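Local coordinates for protein NEQ011 (Nanoarchaeum equitans Kin4-M, PDB 6GQ8) that probably reduces superoxide at a mononuclear iron centre, as a neelaredoxin-type superoxide reductase of the desulfoferrodoxin family, at residues H10-E15 and A93-T98; Q44-Y49 and A61-K66. All coordinates share one frame; numbering follows the deposited sequence.

Interaction 1: H10-E15 and A93-T98; sequences HSPIIE and AISYCT. With FE (Fe (III) ion), chain E.
His10 and Cys97 bind the same iron(III) ion, so the two segments, 78 residues apart in sequence, are joined at one end through a metal. His10 NE2 lies 2.2 Å from the iron and Cys97 SG 2.5 Å. His35, His41 and His100 complete the set of four histidines and one cysteine expected of a superoxide reductase centre. The sulfur stands at the edge of the imidazole, 83° off the ring normal, and Cys97 CB comes to 3.8 Å from His10 CD2. With SG anti to the backbone N (chi1 169°), Cys97 holds its sulfur out from the side of the strand, toward the metal and His10. Asn7 OD1 takes a hydrogen bond from the far nitrogen, ND1, and Trp103 stacks on the ring, which fixes how the imidazole is turned.

Away from the metal the contact is light. Ser95 OG gives a weak 3.2 Å hydrogen bond to His10 O and also lies under the proline ring, 3.4 Å from Pro12 CD. Farther along, Pro12 CG packs at 3.8 Å on Ala93 CB, and Ile14 CD1 closes on that same methyl at 3.7 Å. The strand axes stay 7.4 Å apart at 148°, too far for backbone pairing: this is packing between two sheets, with Ile27 and Val29 also against Pro12. The iron is therefore bound where the two sheets meet. Asn7, as a second-shell acceptor, would be expected to make the imidazole a somewhat stronger donor to iron, while the cysteine sulfur gives the metal a second kind of ligand beside the histidine nitrogens.

Interaction 2: Q44-Y49 and A61-K66; sequences QWVDLY and ARIEFK
Asp47 and Arg62 stand side by side on one face of an antiparallel hairpin, pointing the same way, and meet as a two-pronged salt bridge. Arg62 NE reaches Asp47 OD1 at 2.8 Å on its syn lone pair, and Arg62 NH2 reaches Asp47 OD2 at 3.0 Å. Both oxygens lie near the guanidinium plane, although the carboxylate itself is turned 34° from it. A bend at chi3 (-79°) turns the end of the arginine alongside Asp47 and presents its NE/NH2 edge. NH1 is left to bind Glu64 of the second subunit, and the guanidinium also lies against Trp45 of that chain in a cation-pi contact. A leucine in place of Arg62 would probably leave the buried Asp47 carboxylate without its countercharge and break the link to Glu64 of the second subunit.

On the same face Trp45 and Glu64 also run alongside each other, with Glu64 OE1 3.8 Å from Trp45 CB, while OE1 makes its salt bridge to Lys66 of the third subunit. The opposite face is apolar: Val46 CG1 meets Phe65 CZ at 3.6 Å, the two side chains crossing at a slant, and the same methyl packs on Ile63 CB. Backbone bonds hold the register, among them the nearly straight Ile63 N to Val46 O at 3.0 Å.

The Val46, Leu48 and Ile63 face packs on strands 22-29 and 74-84 of the other sheet. Strand 43-52 is flanked on its other side by strand 89-97. Strand 58-65, outermost within the chain, pairs antiparallel with a strand of the fourth subunit, so the sheet continues across the interface.

From the N terminus the chain enters interaction 1 first, at 10-15, on the way into strand 12-19. It then passes through 22-29, whose strand neighbours 12-19, before reaching 44-49. The hairpin partner 61-66 closes the short loop of interaction 2 after only 12 residues. The chain crosses to the three-stranded sheet for 74-84 and returns at 93-98, closing the long loop of interaction 1, within which interaction 2 is nested. The two contacts touch where strands 89-97 and 43-52 are neighbours: Asp47 N lies 2.7 Å from Ile94 O, a probable hydrogen bond. Interaction 1 thus ties one sheet to the other, whereas interaction 2 extends the five-stranded sheet to its outermost strand within this chain.

Interaction 1: H10-E15 and A93-T98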
ATOM      1  N   HIS A  10     -20.305   6.777   2.397  1.00 48.34           N
ATOM      2  CA  HIS A  10     -18.903   6.734   2.788  1.00 46.10           C
ATOM      3  C   HIS A  10     -18.560   5.670   3.823  1.00 47.84           C
ATOM      4  O   HIS A  10     -17.391   5.282   3.906  1.00 45.30           O
ATOM      5  CB  HIS A  10     -18.461   8.098   3.343  1.00 45.96           C
ATOM      6  CG  HIS A  10     -18.520   9.213   2.345  1.00 44.56           C
ATOM      7  ND1 HIS A  10     -19.573  10.099   2.283  1.00 48.62           N
ATOM      8  CD2 HIS A  10     -17.648   9.600   1.384  1.00 46.17           C
ATOM      9  CE1 HIS A  10     -19.354  10.976   1.319  1.00 49.75           C
ATOM     10  NE2 HIS A  10     -18.192  10.696   0.758  1.00 46.36           N
ATOM     11  N   SER A  11     -19.522   5.193   4.605  1.00 49.36           N
ATOM     12  CA  SER A  11     -19.208   4.252   5.678  1.00 45.74           C
ATOM     13  C   SER A  11     -18.833   2.889   5.103  1.00 42.54           C
ATOM     14  O   SER A  11     -19.571   2.346   4.274  1.00 44.88           O
ATOM     15  CB  SER A  11     -20.389   4.107   6.637  1.00 48.39           C
ATOM     16  OG  SER A  11     -20.584   5.292   7.389  1.00 50.89           O
ATOM     17  N   PRO A  12     -17.697   2.309   5.505  1.00 42.02           N
ATOM     18  CA  PRO A  12     -17.332   0.962   5.044  1.00 43.31           C
ATOM     19  C   PRO A  12     -18.121  -0.099   5.795  1.00 48.09           C
ATOM     20  O   PRO A  12     -17.879  -0.354   6.978  1.00 55.97           O
ATOM     21  CB  PRO A  12     -15.830   0.887   5.354  1.00 43.34           C
ATOM     22  CG  PRO A  12     -15.636   1.817   6.506  1.00 42.15           C
ATOM     23  CD  PRO A  12     -16.646   2.925   6.335  1.00 41.78           C
ATOM     24  N   ILE A  13     -19.067  -0.727   5.106  1.00 47.79           N
ATOM     25  CA  ILE A  13     -19.939  -1.715   5.736  1.00 47.05           C
ATOM     26  C   ILE A  13     -19.210  -3.050   5.811  1.00 44.95           C
ATOM     27  O   ILE A  13     -18.654  -3.524   4.815  1.00 46.28           O
ATOM     28  CB  ILE A  13     -21.260  -1.847   4.962  1.00 52.01           C
ATOM     29  CG1 ILE A  13     -21.997  -0.507   4.936  1.00 55.70           C
ATOM     30  CG2 ILE A  13     -22.136  -2.930   5.577  1.00 53.94           C
ATOM     31  CD1 ILE A  13     -22.225   0.087   6.310  1.00 58.19           C
ATOM     32  N   ILE A  14     -19.227  -3.668   6.990  1.00 45.59           N
ATOM     33  CA  ILE A  14     -18.533  -4.928   7.237  1.00 46.80           C
ATOM     34  C   ILE A  14     -19.558  -6.052   7.305  1.00 47.69           C
ATOM     35  O   ILE A  14     -20.565  -5.939   8.016  1.00 50.09           O
ATOM     36  CB  ILE A  14     -17.712  -4.868   8.538  1.00 43.48           C
ATOM     37  CG1 ILE A  14     -16.737  -3.690   8.510  1.00 40.02           C
ATOM     38  CG2 ILE A  14     -16.969  -6.175   8.762  1.00 41.55           C
ATOM     39  CD1 ILE A  14     -16.139  -3.368   9.859  1.00 39.17           C
ATOM     40  N   GLU A  15     -19.294  -7.139   6.582  1.00 49.03           N
ATOM     41  CA  GLU A  15     -20.045  -8.382   6.716  1.00 55.63           C
ATOM     42  C   GLU A  15     -19.086  -9.525   7.016  1.00 57.10           C
ATOM     43  O   GLU A  15     -17.988  -9.589   6.455  1.00 56.39           O
ATOM     44  CB  GLU A  15     -20.854  -8.708   5.459  1.00 62.88           C
ATOM     45  CG  GLU A  15     -21.991  -7.747   5.183  1.00 73.75           C
ATOM     46  CD  GLU A  15     -22.869  -8.207   4.036  1.00 87.45           C
ATOM     47  OE1 GLU A  15     -22.505  -9.197   3.364  1.00 91.63           O
ATOM     48  OE2 GLU A  15     -23.934  -7.593   3.819  1.00 92.68           O
ATOM     49  N   ALA A  93     -12.986  -1.171  10.199  1.00 38.63           N
ATOM     50  CA  ALA A  93     -12.731  -0.809   8.814  1.00 33.24           C
ATOM     51  C   ALA A  93     -12.581   0.700   8.723  1.00 32.87           C
ATOM     52  O   ALA A  93     -13.403   1.444   9.268  1.00 33.42           O
ATOM     53  CB  ALA A  93     -13.857  -1.289   7.895  1.00 37.49           C
ATOM     54  N   ILE A  94     -11.534   1.143   8.036  1.00 32.24           N
ATOM     55  CA  ILE A  94     -11.266   2.557   7.809  1.00 34.08           C
ATOM     56  C   ILE A  94     -11.150   2.755   6.309  1.00 32.41           C
ATOM     57  O   ILE A  94     -10.329   2.103   5.656  1.00 33.68           O
ATOM     58  CB  ILE A  94      -9.986   3.019   8.522  1.00 34.05           C
ATOM     59  CG1 ILE A  94     -10.126   2.852  10.038  1.00 39.67           C
ATOM     60  CG2 ILE A  94      -9.660   4.464   8.159  1.00 36.36           C
ATOM     61  CD1 ILE A  94      -8.935   3.367  10.820  1.00 42.53           C
ATOM     62  N   SER A  95     -11.971   3.647   5.763  1.00 33.22           N
ATOM     63  CA  SER A  95     -11.981   3.924   4.338  1.00 31.71           C
ATOM     64  C   SER A  95     -11.694   5.400   4.104  1.00 32.79           C
ATOM     65  O   SER A  95     -11.956   6.244   4.966  1.00 35.22           O
ATOM     66  CB  SER A  95     -13.325   3.546   3.709  1.00 29.03           C
ATOM     67  OG  SER A  95     -14.373   4.305   4.280  1.00 37.44           O
ATOM     68  N   TYR A  96     -11.160   5.707   2.924  1.00 30.09           N
ATOM     69  CA  TYR A  96     -10.736   7.060   2.590  1.00 31.43           C
ATOM     70  C   TYR A  96     -11.387   7.502   1.291  1.00 32.09           C
ATOM     71  O   TYR A  96     -11.309   6.796   0.281  1.00 28.87           O
ATOM     72  CB  TYR A  96      -9.213   7.153   2.461  1.00 27.52           C
ATOM     73  CG  TYR A  96      -8.724   8.495   1.953  1.00 27.05           C
ATOM     74  CD1 TYR A  96      -8.783   9.625   2.755  1.00 32.99           C
ATOM     75  CD2 TYR A  96      -8.191   8.625   0.679  1.00 26.51           C
ATOM     76  CE1 TYR A  96      -8.330  10.853   2.300  1.00 29.11           C
ATOM     77  CE2 TYR A  96      -7.738   9.849   0.215  1.00 27.13           C
ATOM     78  CZ  TYR A  96      -7.811  10.959   1.031  1.00 28.38           C
ATOM     79  OH  TYR A  96      -7.362  12.181   0.575  1.00 29.33           O
ATOM     80  N   CYS A  97     -12.030   8.665   1.328  1.00 32.90           N
ATOM     81  CA  CYS A  97     -12.553   9.326   0.144  1.00 31.91           C
ATOM     82  C   CYS A  97     -11.687  10.540  -0.161  1.00 33.05           C
ATOM     83  O   CYS A  97     -11.287  11.270   0.752  1.00 31.60           O
ATOM     84  CB  CYS A  97     -14.010   9.751   0.344  1.00 33.42           C
ATOM     85  SG  CYS A  97     -14.645  10.848  -0.939  1.00 36.54           S
ATOM     86  N   THR A  98     -11.380  10.740  -1.444  1.00 30.32           N
ATOM     87  CA  THR A  98     -10.448  11.791  -1.835  1.00 30.48           C
ATOM     88  C   THR A  98     -10.978  13.195  -1.569  1.00 38.88           C
ATOM     89  O   THR A  98     -10.200  14.152  -1.645  1.00 37.11           O
ATOM     90  CB  THR A  98     -10.082  11.653  -3.314  1.00 34.16           C
ATOM     91  OG1 THR A  98     -11.273  11.676  -4.107  1.00 31.89           O
ATOM     92  CG2 THR A  98      -9.337  10.348  -3.555  1.00 36.45           C
TER
HETATM   93 FE    FE E 201     -17.066  11.343  -1.069  1.00 41.20          FE

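Interaction 2: Q44-Y49 and A61-K66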
ATOM      1  N   GLN A  44     -10.623   5.484  -2.248  1.00 34.00           N
ATOM      2  CA  GLN A  44      -9.287   5.075  -2.662  1.00 36.73           C
ATOM      3  C   GLN A  44      -8.838   3.772  -2.012  1.00 31.15           C
ATOM      4  O   GLN A  44      -8.226   2.933  -2.680  1.00 30.27           O
ATOM      5  CB  GLN A  44      -8.282   6.186  -2.351  1.00 37.39           C
ATOM      6  CG  GLN A  44      -6.976   6.078  -3.118  1.00 41.49           C
ATOM      7  CD  GLN A  44      -6.106   7.312  -2.952  1.00 46.95           C
ATOM      8  OE1 GLN A  44      -5.420   7.468  -1.941  1.00 47.75           O
ATOM      9  NE2 GLN A  44      -6.143   8.204  -3.939  1.00 45.52           N
ATOM     10  N   TRP A  45      -9.121   3.578  -0.726  1.00 27.19           N
ATOM     11  CA  TRP A  45      -8.615   2.399  -0.036  1.00 26.33           C
ATOM     12  C   TRP A  45      -9.442   2.126   1.211  1.00 25.07           C
ATOM     13  O   TRP A  45     -10.209   2.973   1.676  1.00 25.61           O
ATOM     14  CB  TRP A  45      -7.133   2.560   0.325  1.00 21.85           C
ATOM     15  CG  TRP A  45      -6.800   3.806   1.100  1.00 19.68           C
ATOM     16  CD1 TRP A  45      -6.303   4.980   0.596  1.00 22.95           C
ATOM     17  CD2 TRP A  45      -6.924   4.000   2.514  1.00 20.57           C
ATOM     18  NE1 TRP A  45      -6.113   5.886   1.610  1.00 23.50           N
ATOM     19  CE2 TRP A  45      -6.480   5.308   2.798  1.00 22.41           C
ATOM     20  CE3 TRP A  45      -7.353   3.189   3.572  1.00 24.90           C
ATOM     21  CZ2 TRP A  45      -6.467   5.828   4.092  1.00 26.84           C
ATOM     22  CZ3 TRP A  45      -7.339   3.705   4.855  1.00 23.43           C
ATOM     23  CH2 TRP A  45      -6.899   5.014   5.103  1.00 26.80           C
ATOM     24  N   VAL A  46      -9.264   0.921   1.750  1.00 27.67           N
ATOM     25  CA  VAL A  46      -9.853   0.522   3.022  1.00 27.83           C
ATOM     26  C   VAL A  46      -8.809  -0.255   3.816  1.00 23.22           C
ATOM     27  O   VAL A  46      -8.144  -1.144   3.275  1.00 20.68           O
ATOM     28  CB  VAL A  46     -11.135  -0.316   2.830  1.00 35.19           C
ATOM     29  CG1 VAL A  46     -10.899  -1.442   1.839  1.00 36.83           C
ATOM     30  CG2 VAL A  46     -11.614  -0.869   4.163  1.00 39.03           C
ATOM     31  N   ASP A  47      -8.644   0.100   5.086  1.00 22.98           N
ATOM     32  CA  ASP A  47      -7.826  -0.663   6.019  1.00 26.10           C
ATOM     33  C   ASP A  47      -8.738  -1.459   6.941  1.00 27.80           C
ATOM     34  O   ASP A  47      -9.756  -0.945   7.413  1.00 31.52           O
ATOM     35  CB  ASP A  47      -6.926   0.254   6.851  1.00 27.45           C
ATOM     36  CG  ASP A  47      -5.625   0.592   6.154  1.00 30.19           C
ATOM     37  OD1 ASP A  47      -5.129  -0.245   5.376  1.00 31.43           O
ATOM     38  OD2 ASP A  47      -5.091   1.698   6.395  1.00 33.40           O
ATOM     39  N   LEU A  48      -8.379  -2.718   7.188  1.00 29.05           N
ATOM     40  CA  LEU A  48      -9.150  -3.595   8.062  1.00 27.31           C
ATOM     41  C   LEU A  48      -8.286  -4.008   9.243  1.00 29.40           C
ATOM     42  O   LEU A  48      -7.199  -4.564   9.056  1.00 29.80           O
ATOM     43  CB  LEU A  48      -9.644  -4.830   7.308  1.00 29.31           C
ATOM     44  CG  LEU A  48     -10.404  -5.866   8.143  1.00 35.46           C
ATOM     45  CD1 LEU A  48     -11.751  -5.323   8.601  1.00 35.62           C
ATOM     46  CD2 LEU A  48     -10.578  -7.159   7.370  1.00 38.07           C
ATOM     47  N   TYR A  49      -8.771  -3.746  10.454  1.00 26.25           N
ATOM     48  CA  TYR A  49      -8.087  -4.137  11.676  1.00 30.07           C
ATOM     49  C   TYR A  49      -8.964  -5.082  12.485  1.00 32.28           C
ATOM     50  O   TYR A  49     -10.194  -5.073  12.368  1.00 35.95           O
ATOM     51  CB  TYR A  49      -7.738  -2.920  12.540  1.00 30.47           C
ATOM     52  CG  TYR A  49      -6.883  -1.875  11.853  1.00 31.25           C
ATOM     53  CD1 TYR A  49      -5.500  -1.874  11.998  1.00 29.17           C
ATOM     54  CD2 TYR A  49      -7.461  -0.879  11.081  1.00 31.02           C
ATOM     55  CE1 TYR A  49      -4.715  -0.914  11.379  1.00 29.32           C
ATOM     56  CE2 TYR A  49      -6.686   0.087  10.460  1.00 27.87           C
ATOM     57  CZ  TYR A  49      -5.315   0.063  10.614  1.00 29.76           C
ATOM     58  OH  TYR A  49      -4.545   1.017   9.996  1.00 35.59           O
ATOM     59  N   ALA A  61      -5.725  -6.396   6.801  1.00 29.34           N
ATOM     60  CA  ALA A  61      -5.622  -6.240   5.359  1.00 26.67           C
ATOM     61  C   ALA A  61      -5.591  -4.764   4.995  1.00 25.22           C
ATOM     62  O   ALA A  61      -6.110  -3.916   5.725  1.00 28.43           O
ATOM     63  CB  ALA A  61      -6.778  -6.933   4.632  1.00 26.87           C
ATOM     64  N   ARG A  62      -4.956  -4.472   3.863  1.00 24.82           N
ATOM     65  CA  ARG A  62      -4.988  -3.154   3.239  1.00 24.08           C
ATOM     66  C   ARG A  62      -5.338  -3.345   1.770  1.00 24.13           C
ATOM     67  O   ARG A  62      -4.643  -4.075   1.057  1.00 29.98           O
ATOM     68  CB  ARG A  62      -3.644  -2.437   3.405  1.00 25.12           C
ATOM     69  CG  ARG A  62      -3.491  -1.130   2.641  1.00 23.57           C
ATOM     70  CD  ARG A  62      -2.302  -0.320   3.173  1.00 28.13           C
ATOM     71  NE  ARG A  62      -2.628   0.399   4.404  1.00 28.53           N
ATOM     72  CZ  ARG A  62      -1.747   1.067   5.142  1.00 28.55           C
ATOM     73  NH1 ARG A  62      -0.468   1.108   4.789  1.00 29.72           N
ATOM     74  NH2 ARG A  62      -2.145   1.699   6.239  1.00 30.11           N
ATOM     75  N   ILE A  63      -6.424  -2.716   1.321  1.00 23.99           N
ATOM     76  CA  ILE A  63      -6.905  -2.872  -0.047  1.00 24.39           C
ATOM     77  C   ILE A  63      -6.950  -1.496  -0.694  1.00 25.63           C
ATOM     78  O   ILE A  63      -7.646  -0.597  -0.206  1.00 28.08           O
ATOM     79  CB  ILE A  63      -8.290  -3.535  -0.108  1.00 25.29           C
ATOM     80  CG1 ILE A  63      -8.279  -4.874   0.633  1.00 29.29           C
ATOM     81  CG2 ILE A  63      -8.715  -3.729  -1.557  1.00 29.67           C
ATOM     82  CD1 ILE A  63      -9.054  -4.846   1.929  1.00 28.20           C
ATOM     83  N   GLU A  64      -6.218  -1.337  -1.791  1.00 27.64           N
ATOM     84  CA  GLU A  64      -6.242  -0.114  -2.580  1.00 27.72           C
ATOM     85  C   GLU A  64      -7.054  -0.361  -3.844  1.00 28.50           C
ATOM     86  O   GLU A  64      -6.788  -1.317  -4.581  1.00 25.70           O
ATOM     87  CB  GLU A  64      -4.829   0.345  -2.948  1.00 28.53           C
ATOM     88  CG  GLU A  64      -3.891   0.576  -1.776  1.00 29.08           C
ATOM     89  CD  GLU A  64      -3.680   2.052  -1.480  1.00 34.33           C
ATOM     90  OE1 GLU A  64      -4.326   2.894  -2.140  1.00 34.06           O
ATOM     91  OE2 GLU A  64      -2.846   2.372  -0.603  1.00 34.28           O
ATOM     92  N   PHE A  65      -8.056   0.485  -4.072  1.00 26.62           N
ATOM     93  CA  PHE A  65      -8.850   0.455  -5.297  1.00 26.55           C
ATOM     94  C   PHE A  65      -8.219   1.445  -6.269  1.00 26.49           C
ATOM     95  O   PHE A  65      -8.325   2.661  -6.080  1.00 26.65           O
ATOM     96  CB  PHE A  65     -10.305   0.800  -4.992  1.00 27.03           C
ATOM     97  CG  PHE A  65     -10.862   0.067  -3.801  1.00 35.15           C
ATOM     98  CD1 PHE A  65     -11.092  -1.300  -3.855  1.00 27.67           C
ATOM     99  CD2 PHE A  65     -11.136   0.739  -2.620  1.00 32.62           C
ATOM    100  CE1 PHE A  65     -11.600  -1.980  -2.760  1.00 27.88           C
ATOM    101  CE2 PHE A  65     -11.640   0.064  -1.521  1.00 30.71           C
ATOM    102  CZ  PHE A  65     -11.875  -1.298  -1.593  1.00 29.50           C
ATOM    103  N   LYS A  66      -7.561   0.929  -7.308  1.00 27.22           N
ATOM    104  CA  LYS A  66      -6.567   1.710  -8.038  1.00 35.77           C
ATOM    105  C   LYS A  66      -7.088   2.387  -9.298  1.00 34.66           C
ATOM    106  O   LYS A  66      -6.520   3.405  -9.710  1.00 30.80           O
ATOM    107  CB  LYS A  66      -5.377   0.821  -8.418  1.00 36.94           C
ATOM    108  CG  LYS A  66      -4.527   0.378  -7.240  1.00 38.47           C
ATOM    109  CD  LYS A  66      -3.924   1.577  -6.538  1.00 35.69           C
ATOM    110  CE  LYS A  66      -2.583   1.255  -5.911  1.00 33.41           C
ATOM    111  NZ  LYS A  66      -2.018   2.478  -5.292  1.00 33.39           N
TER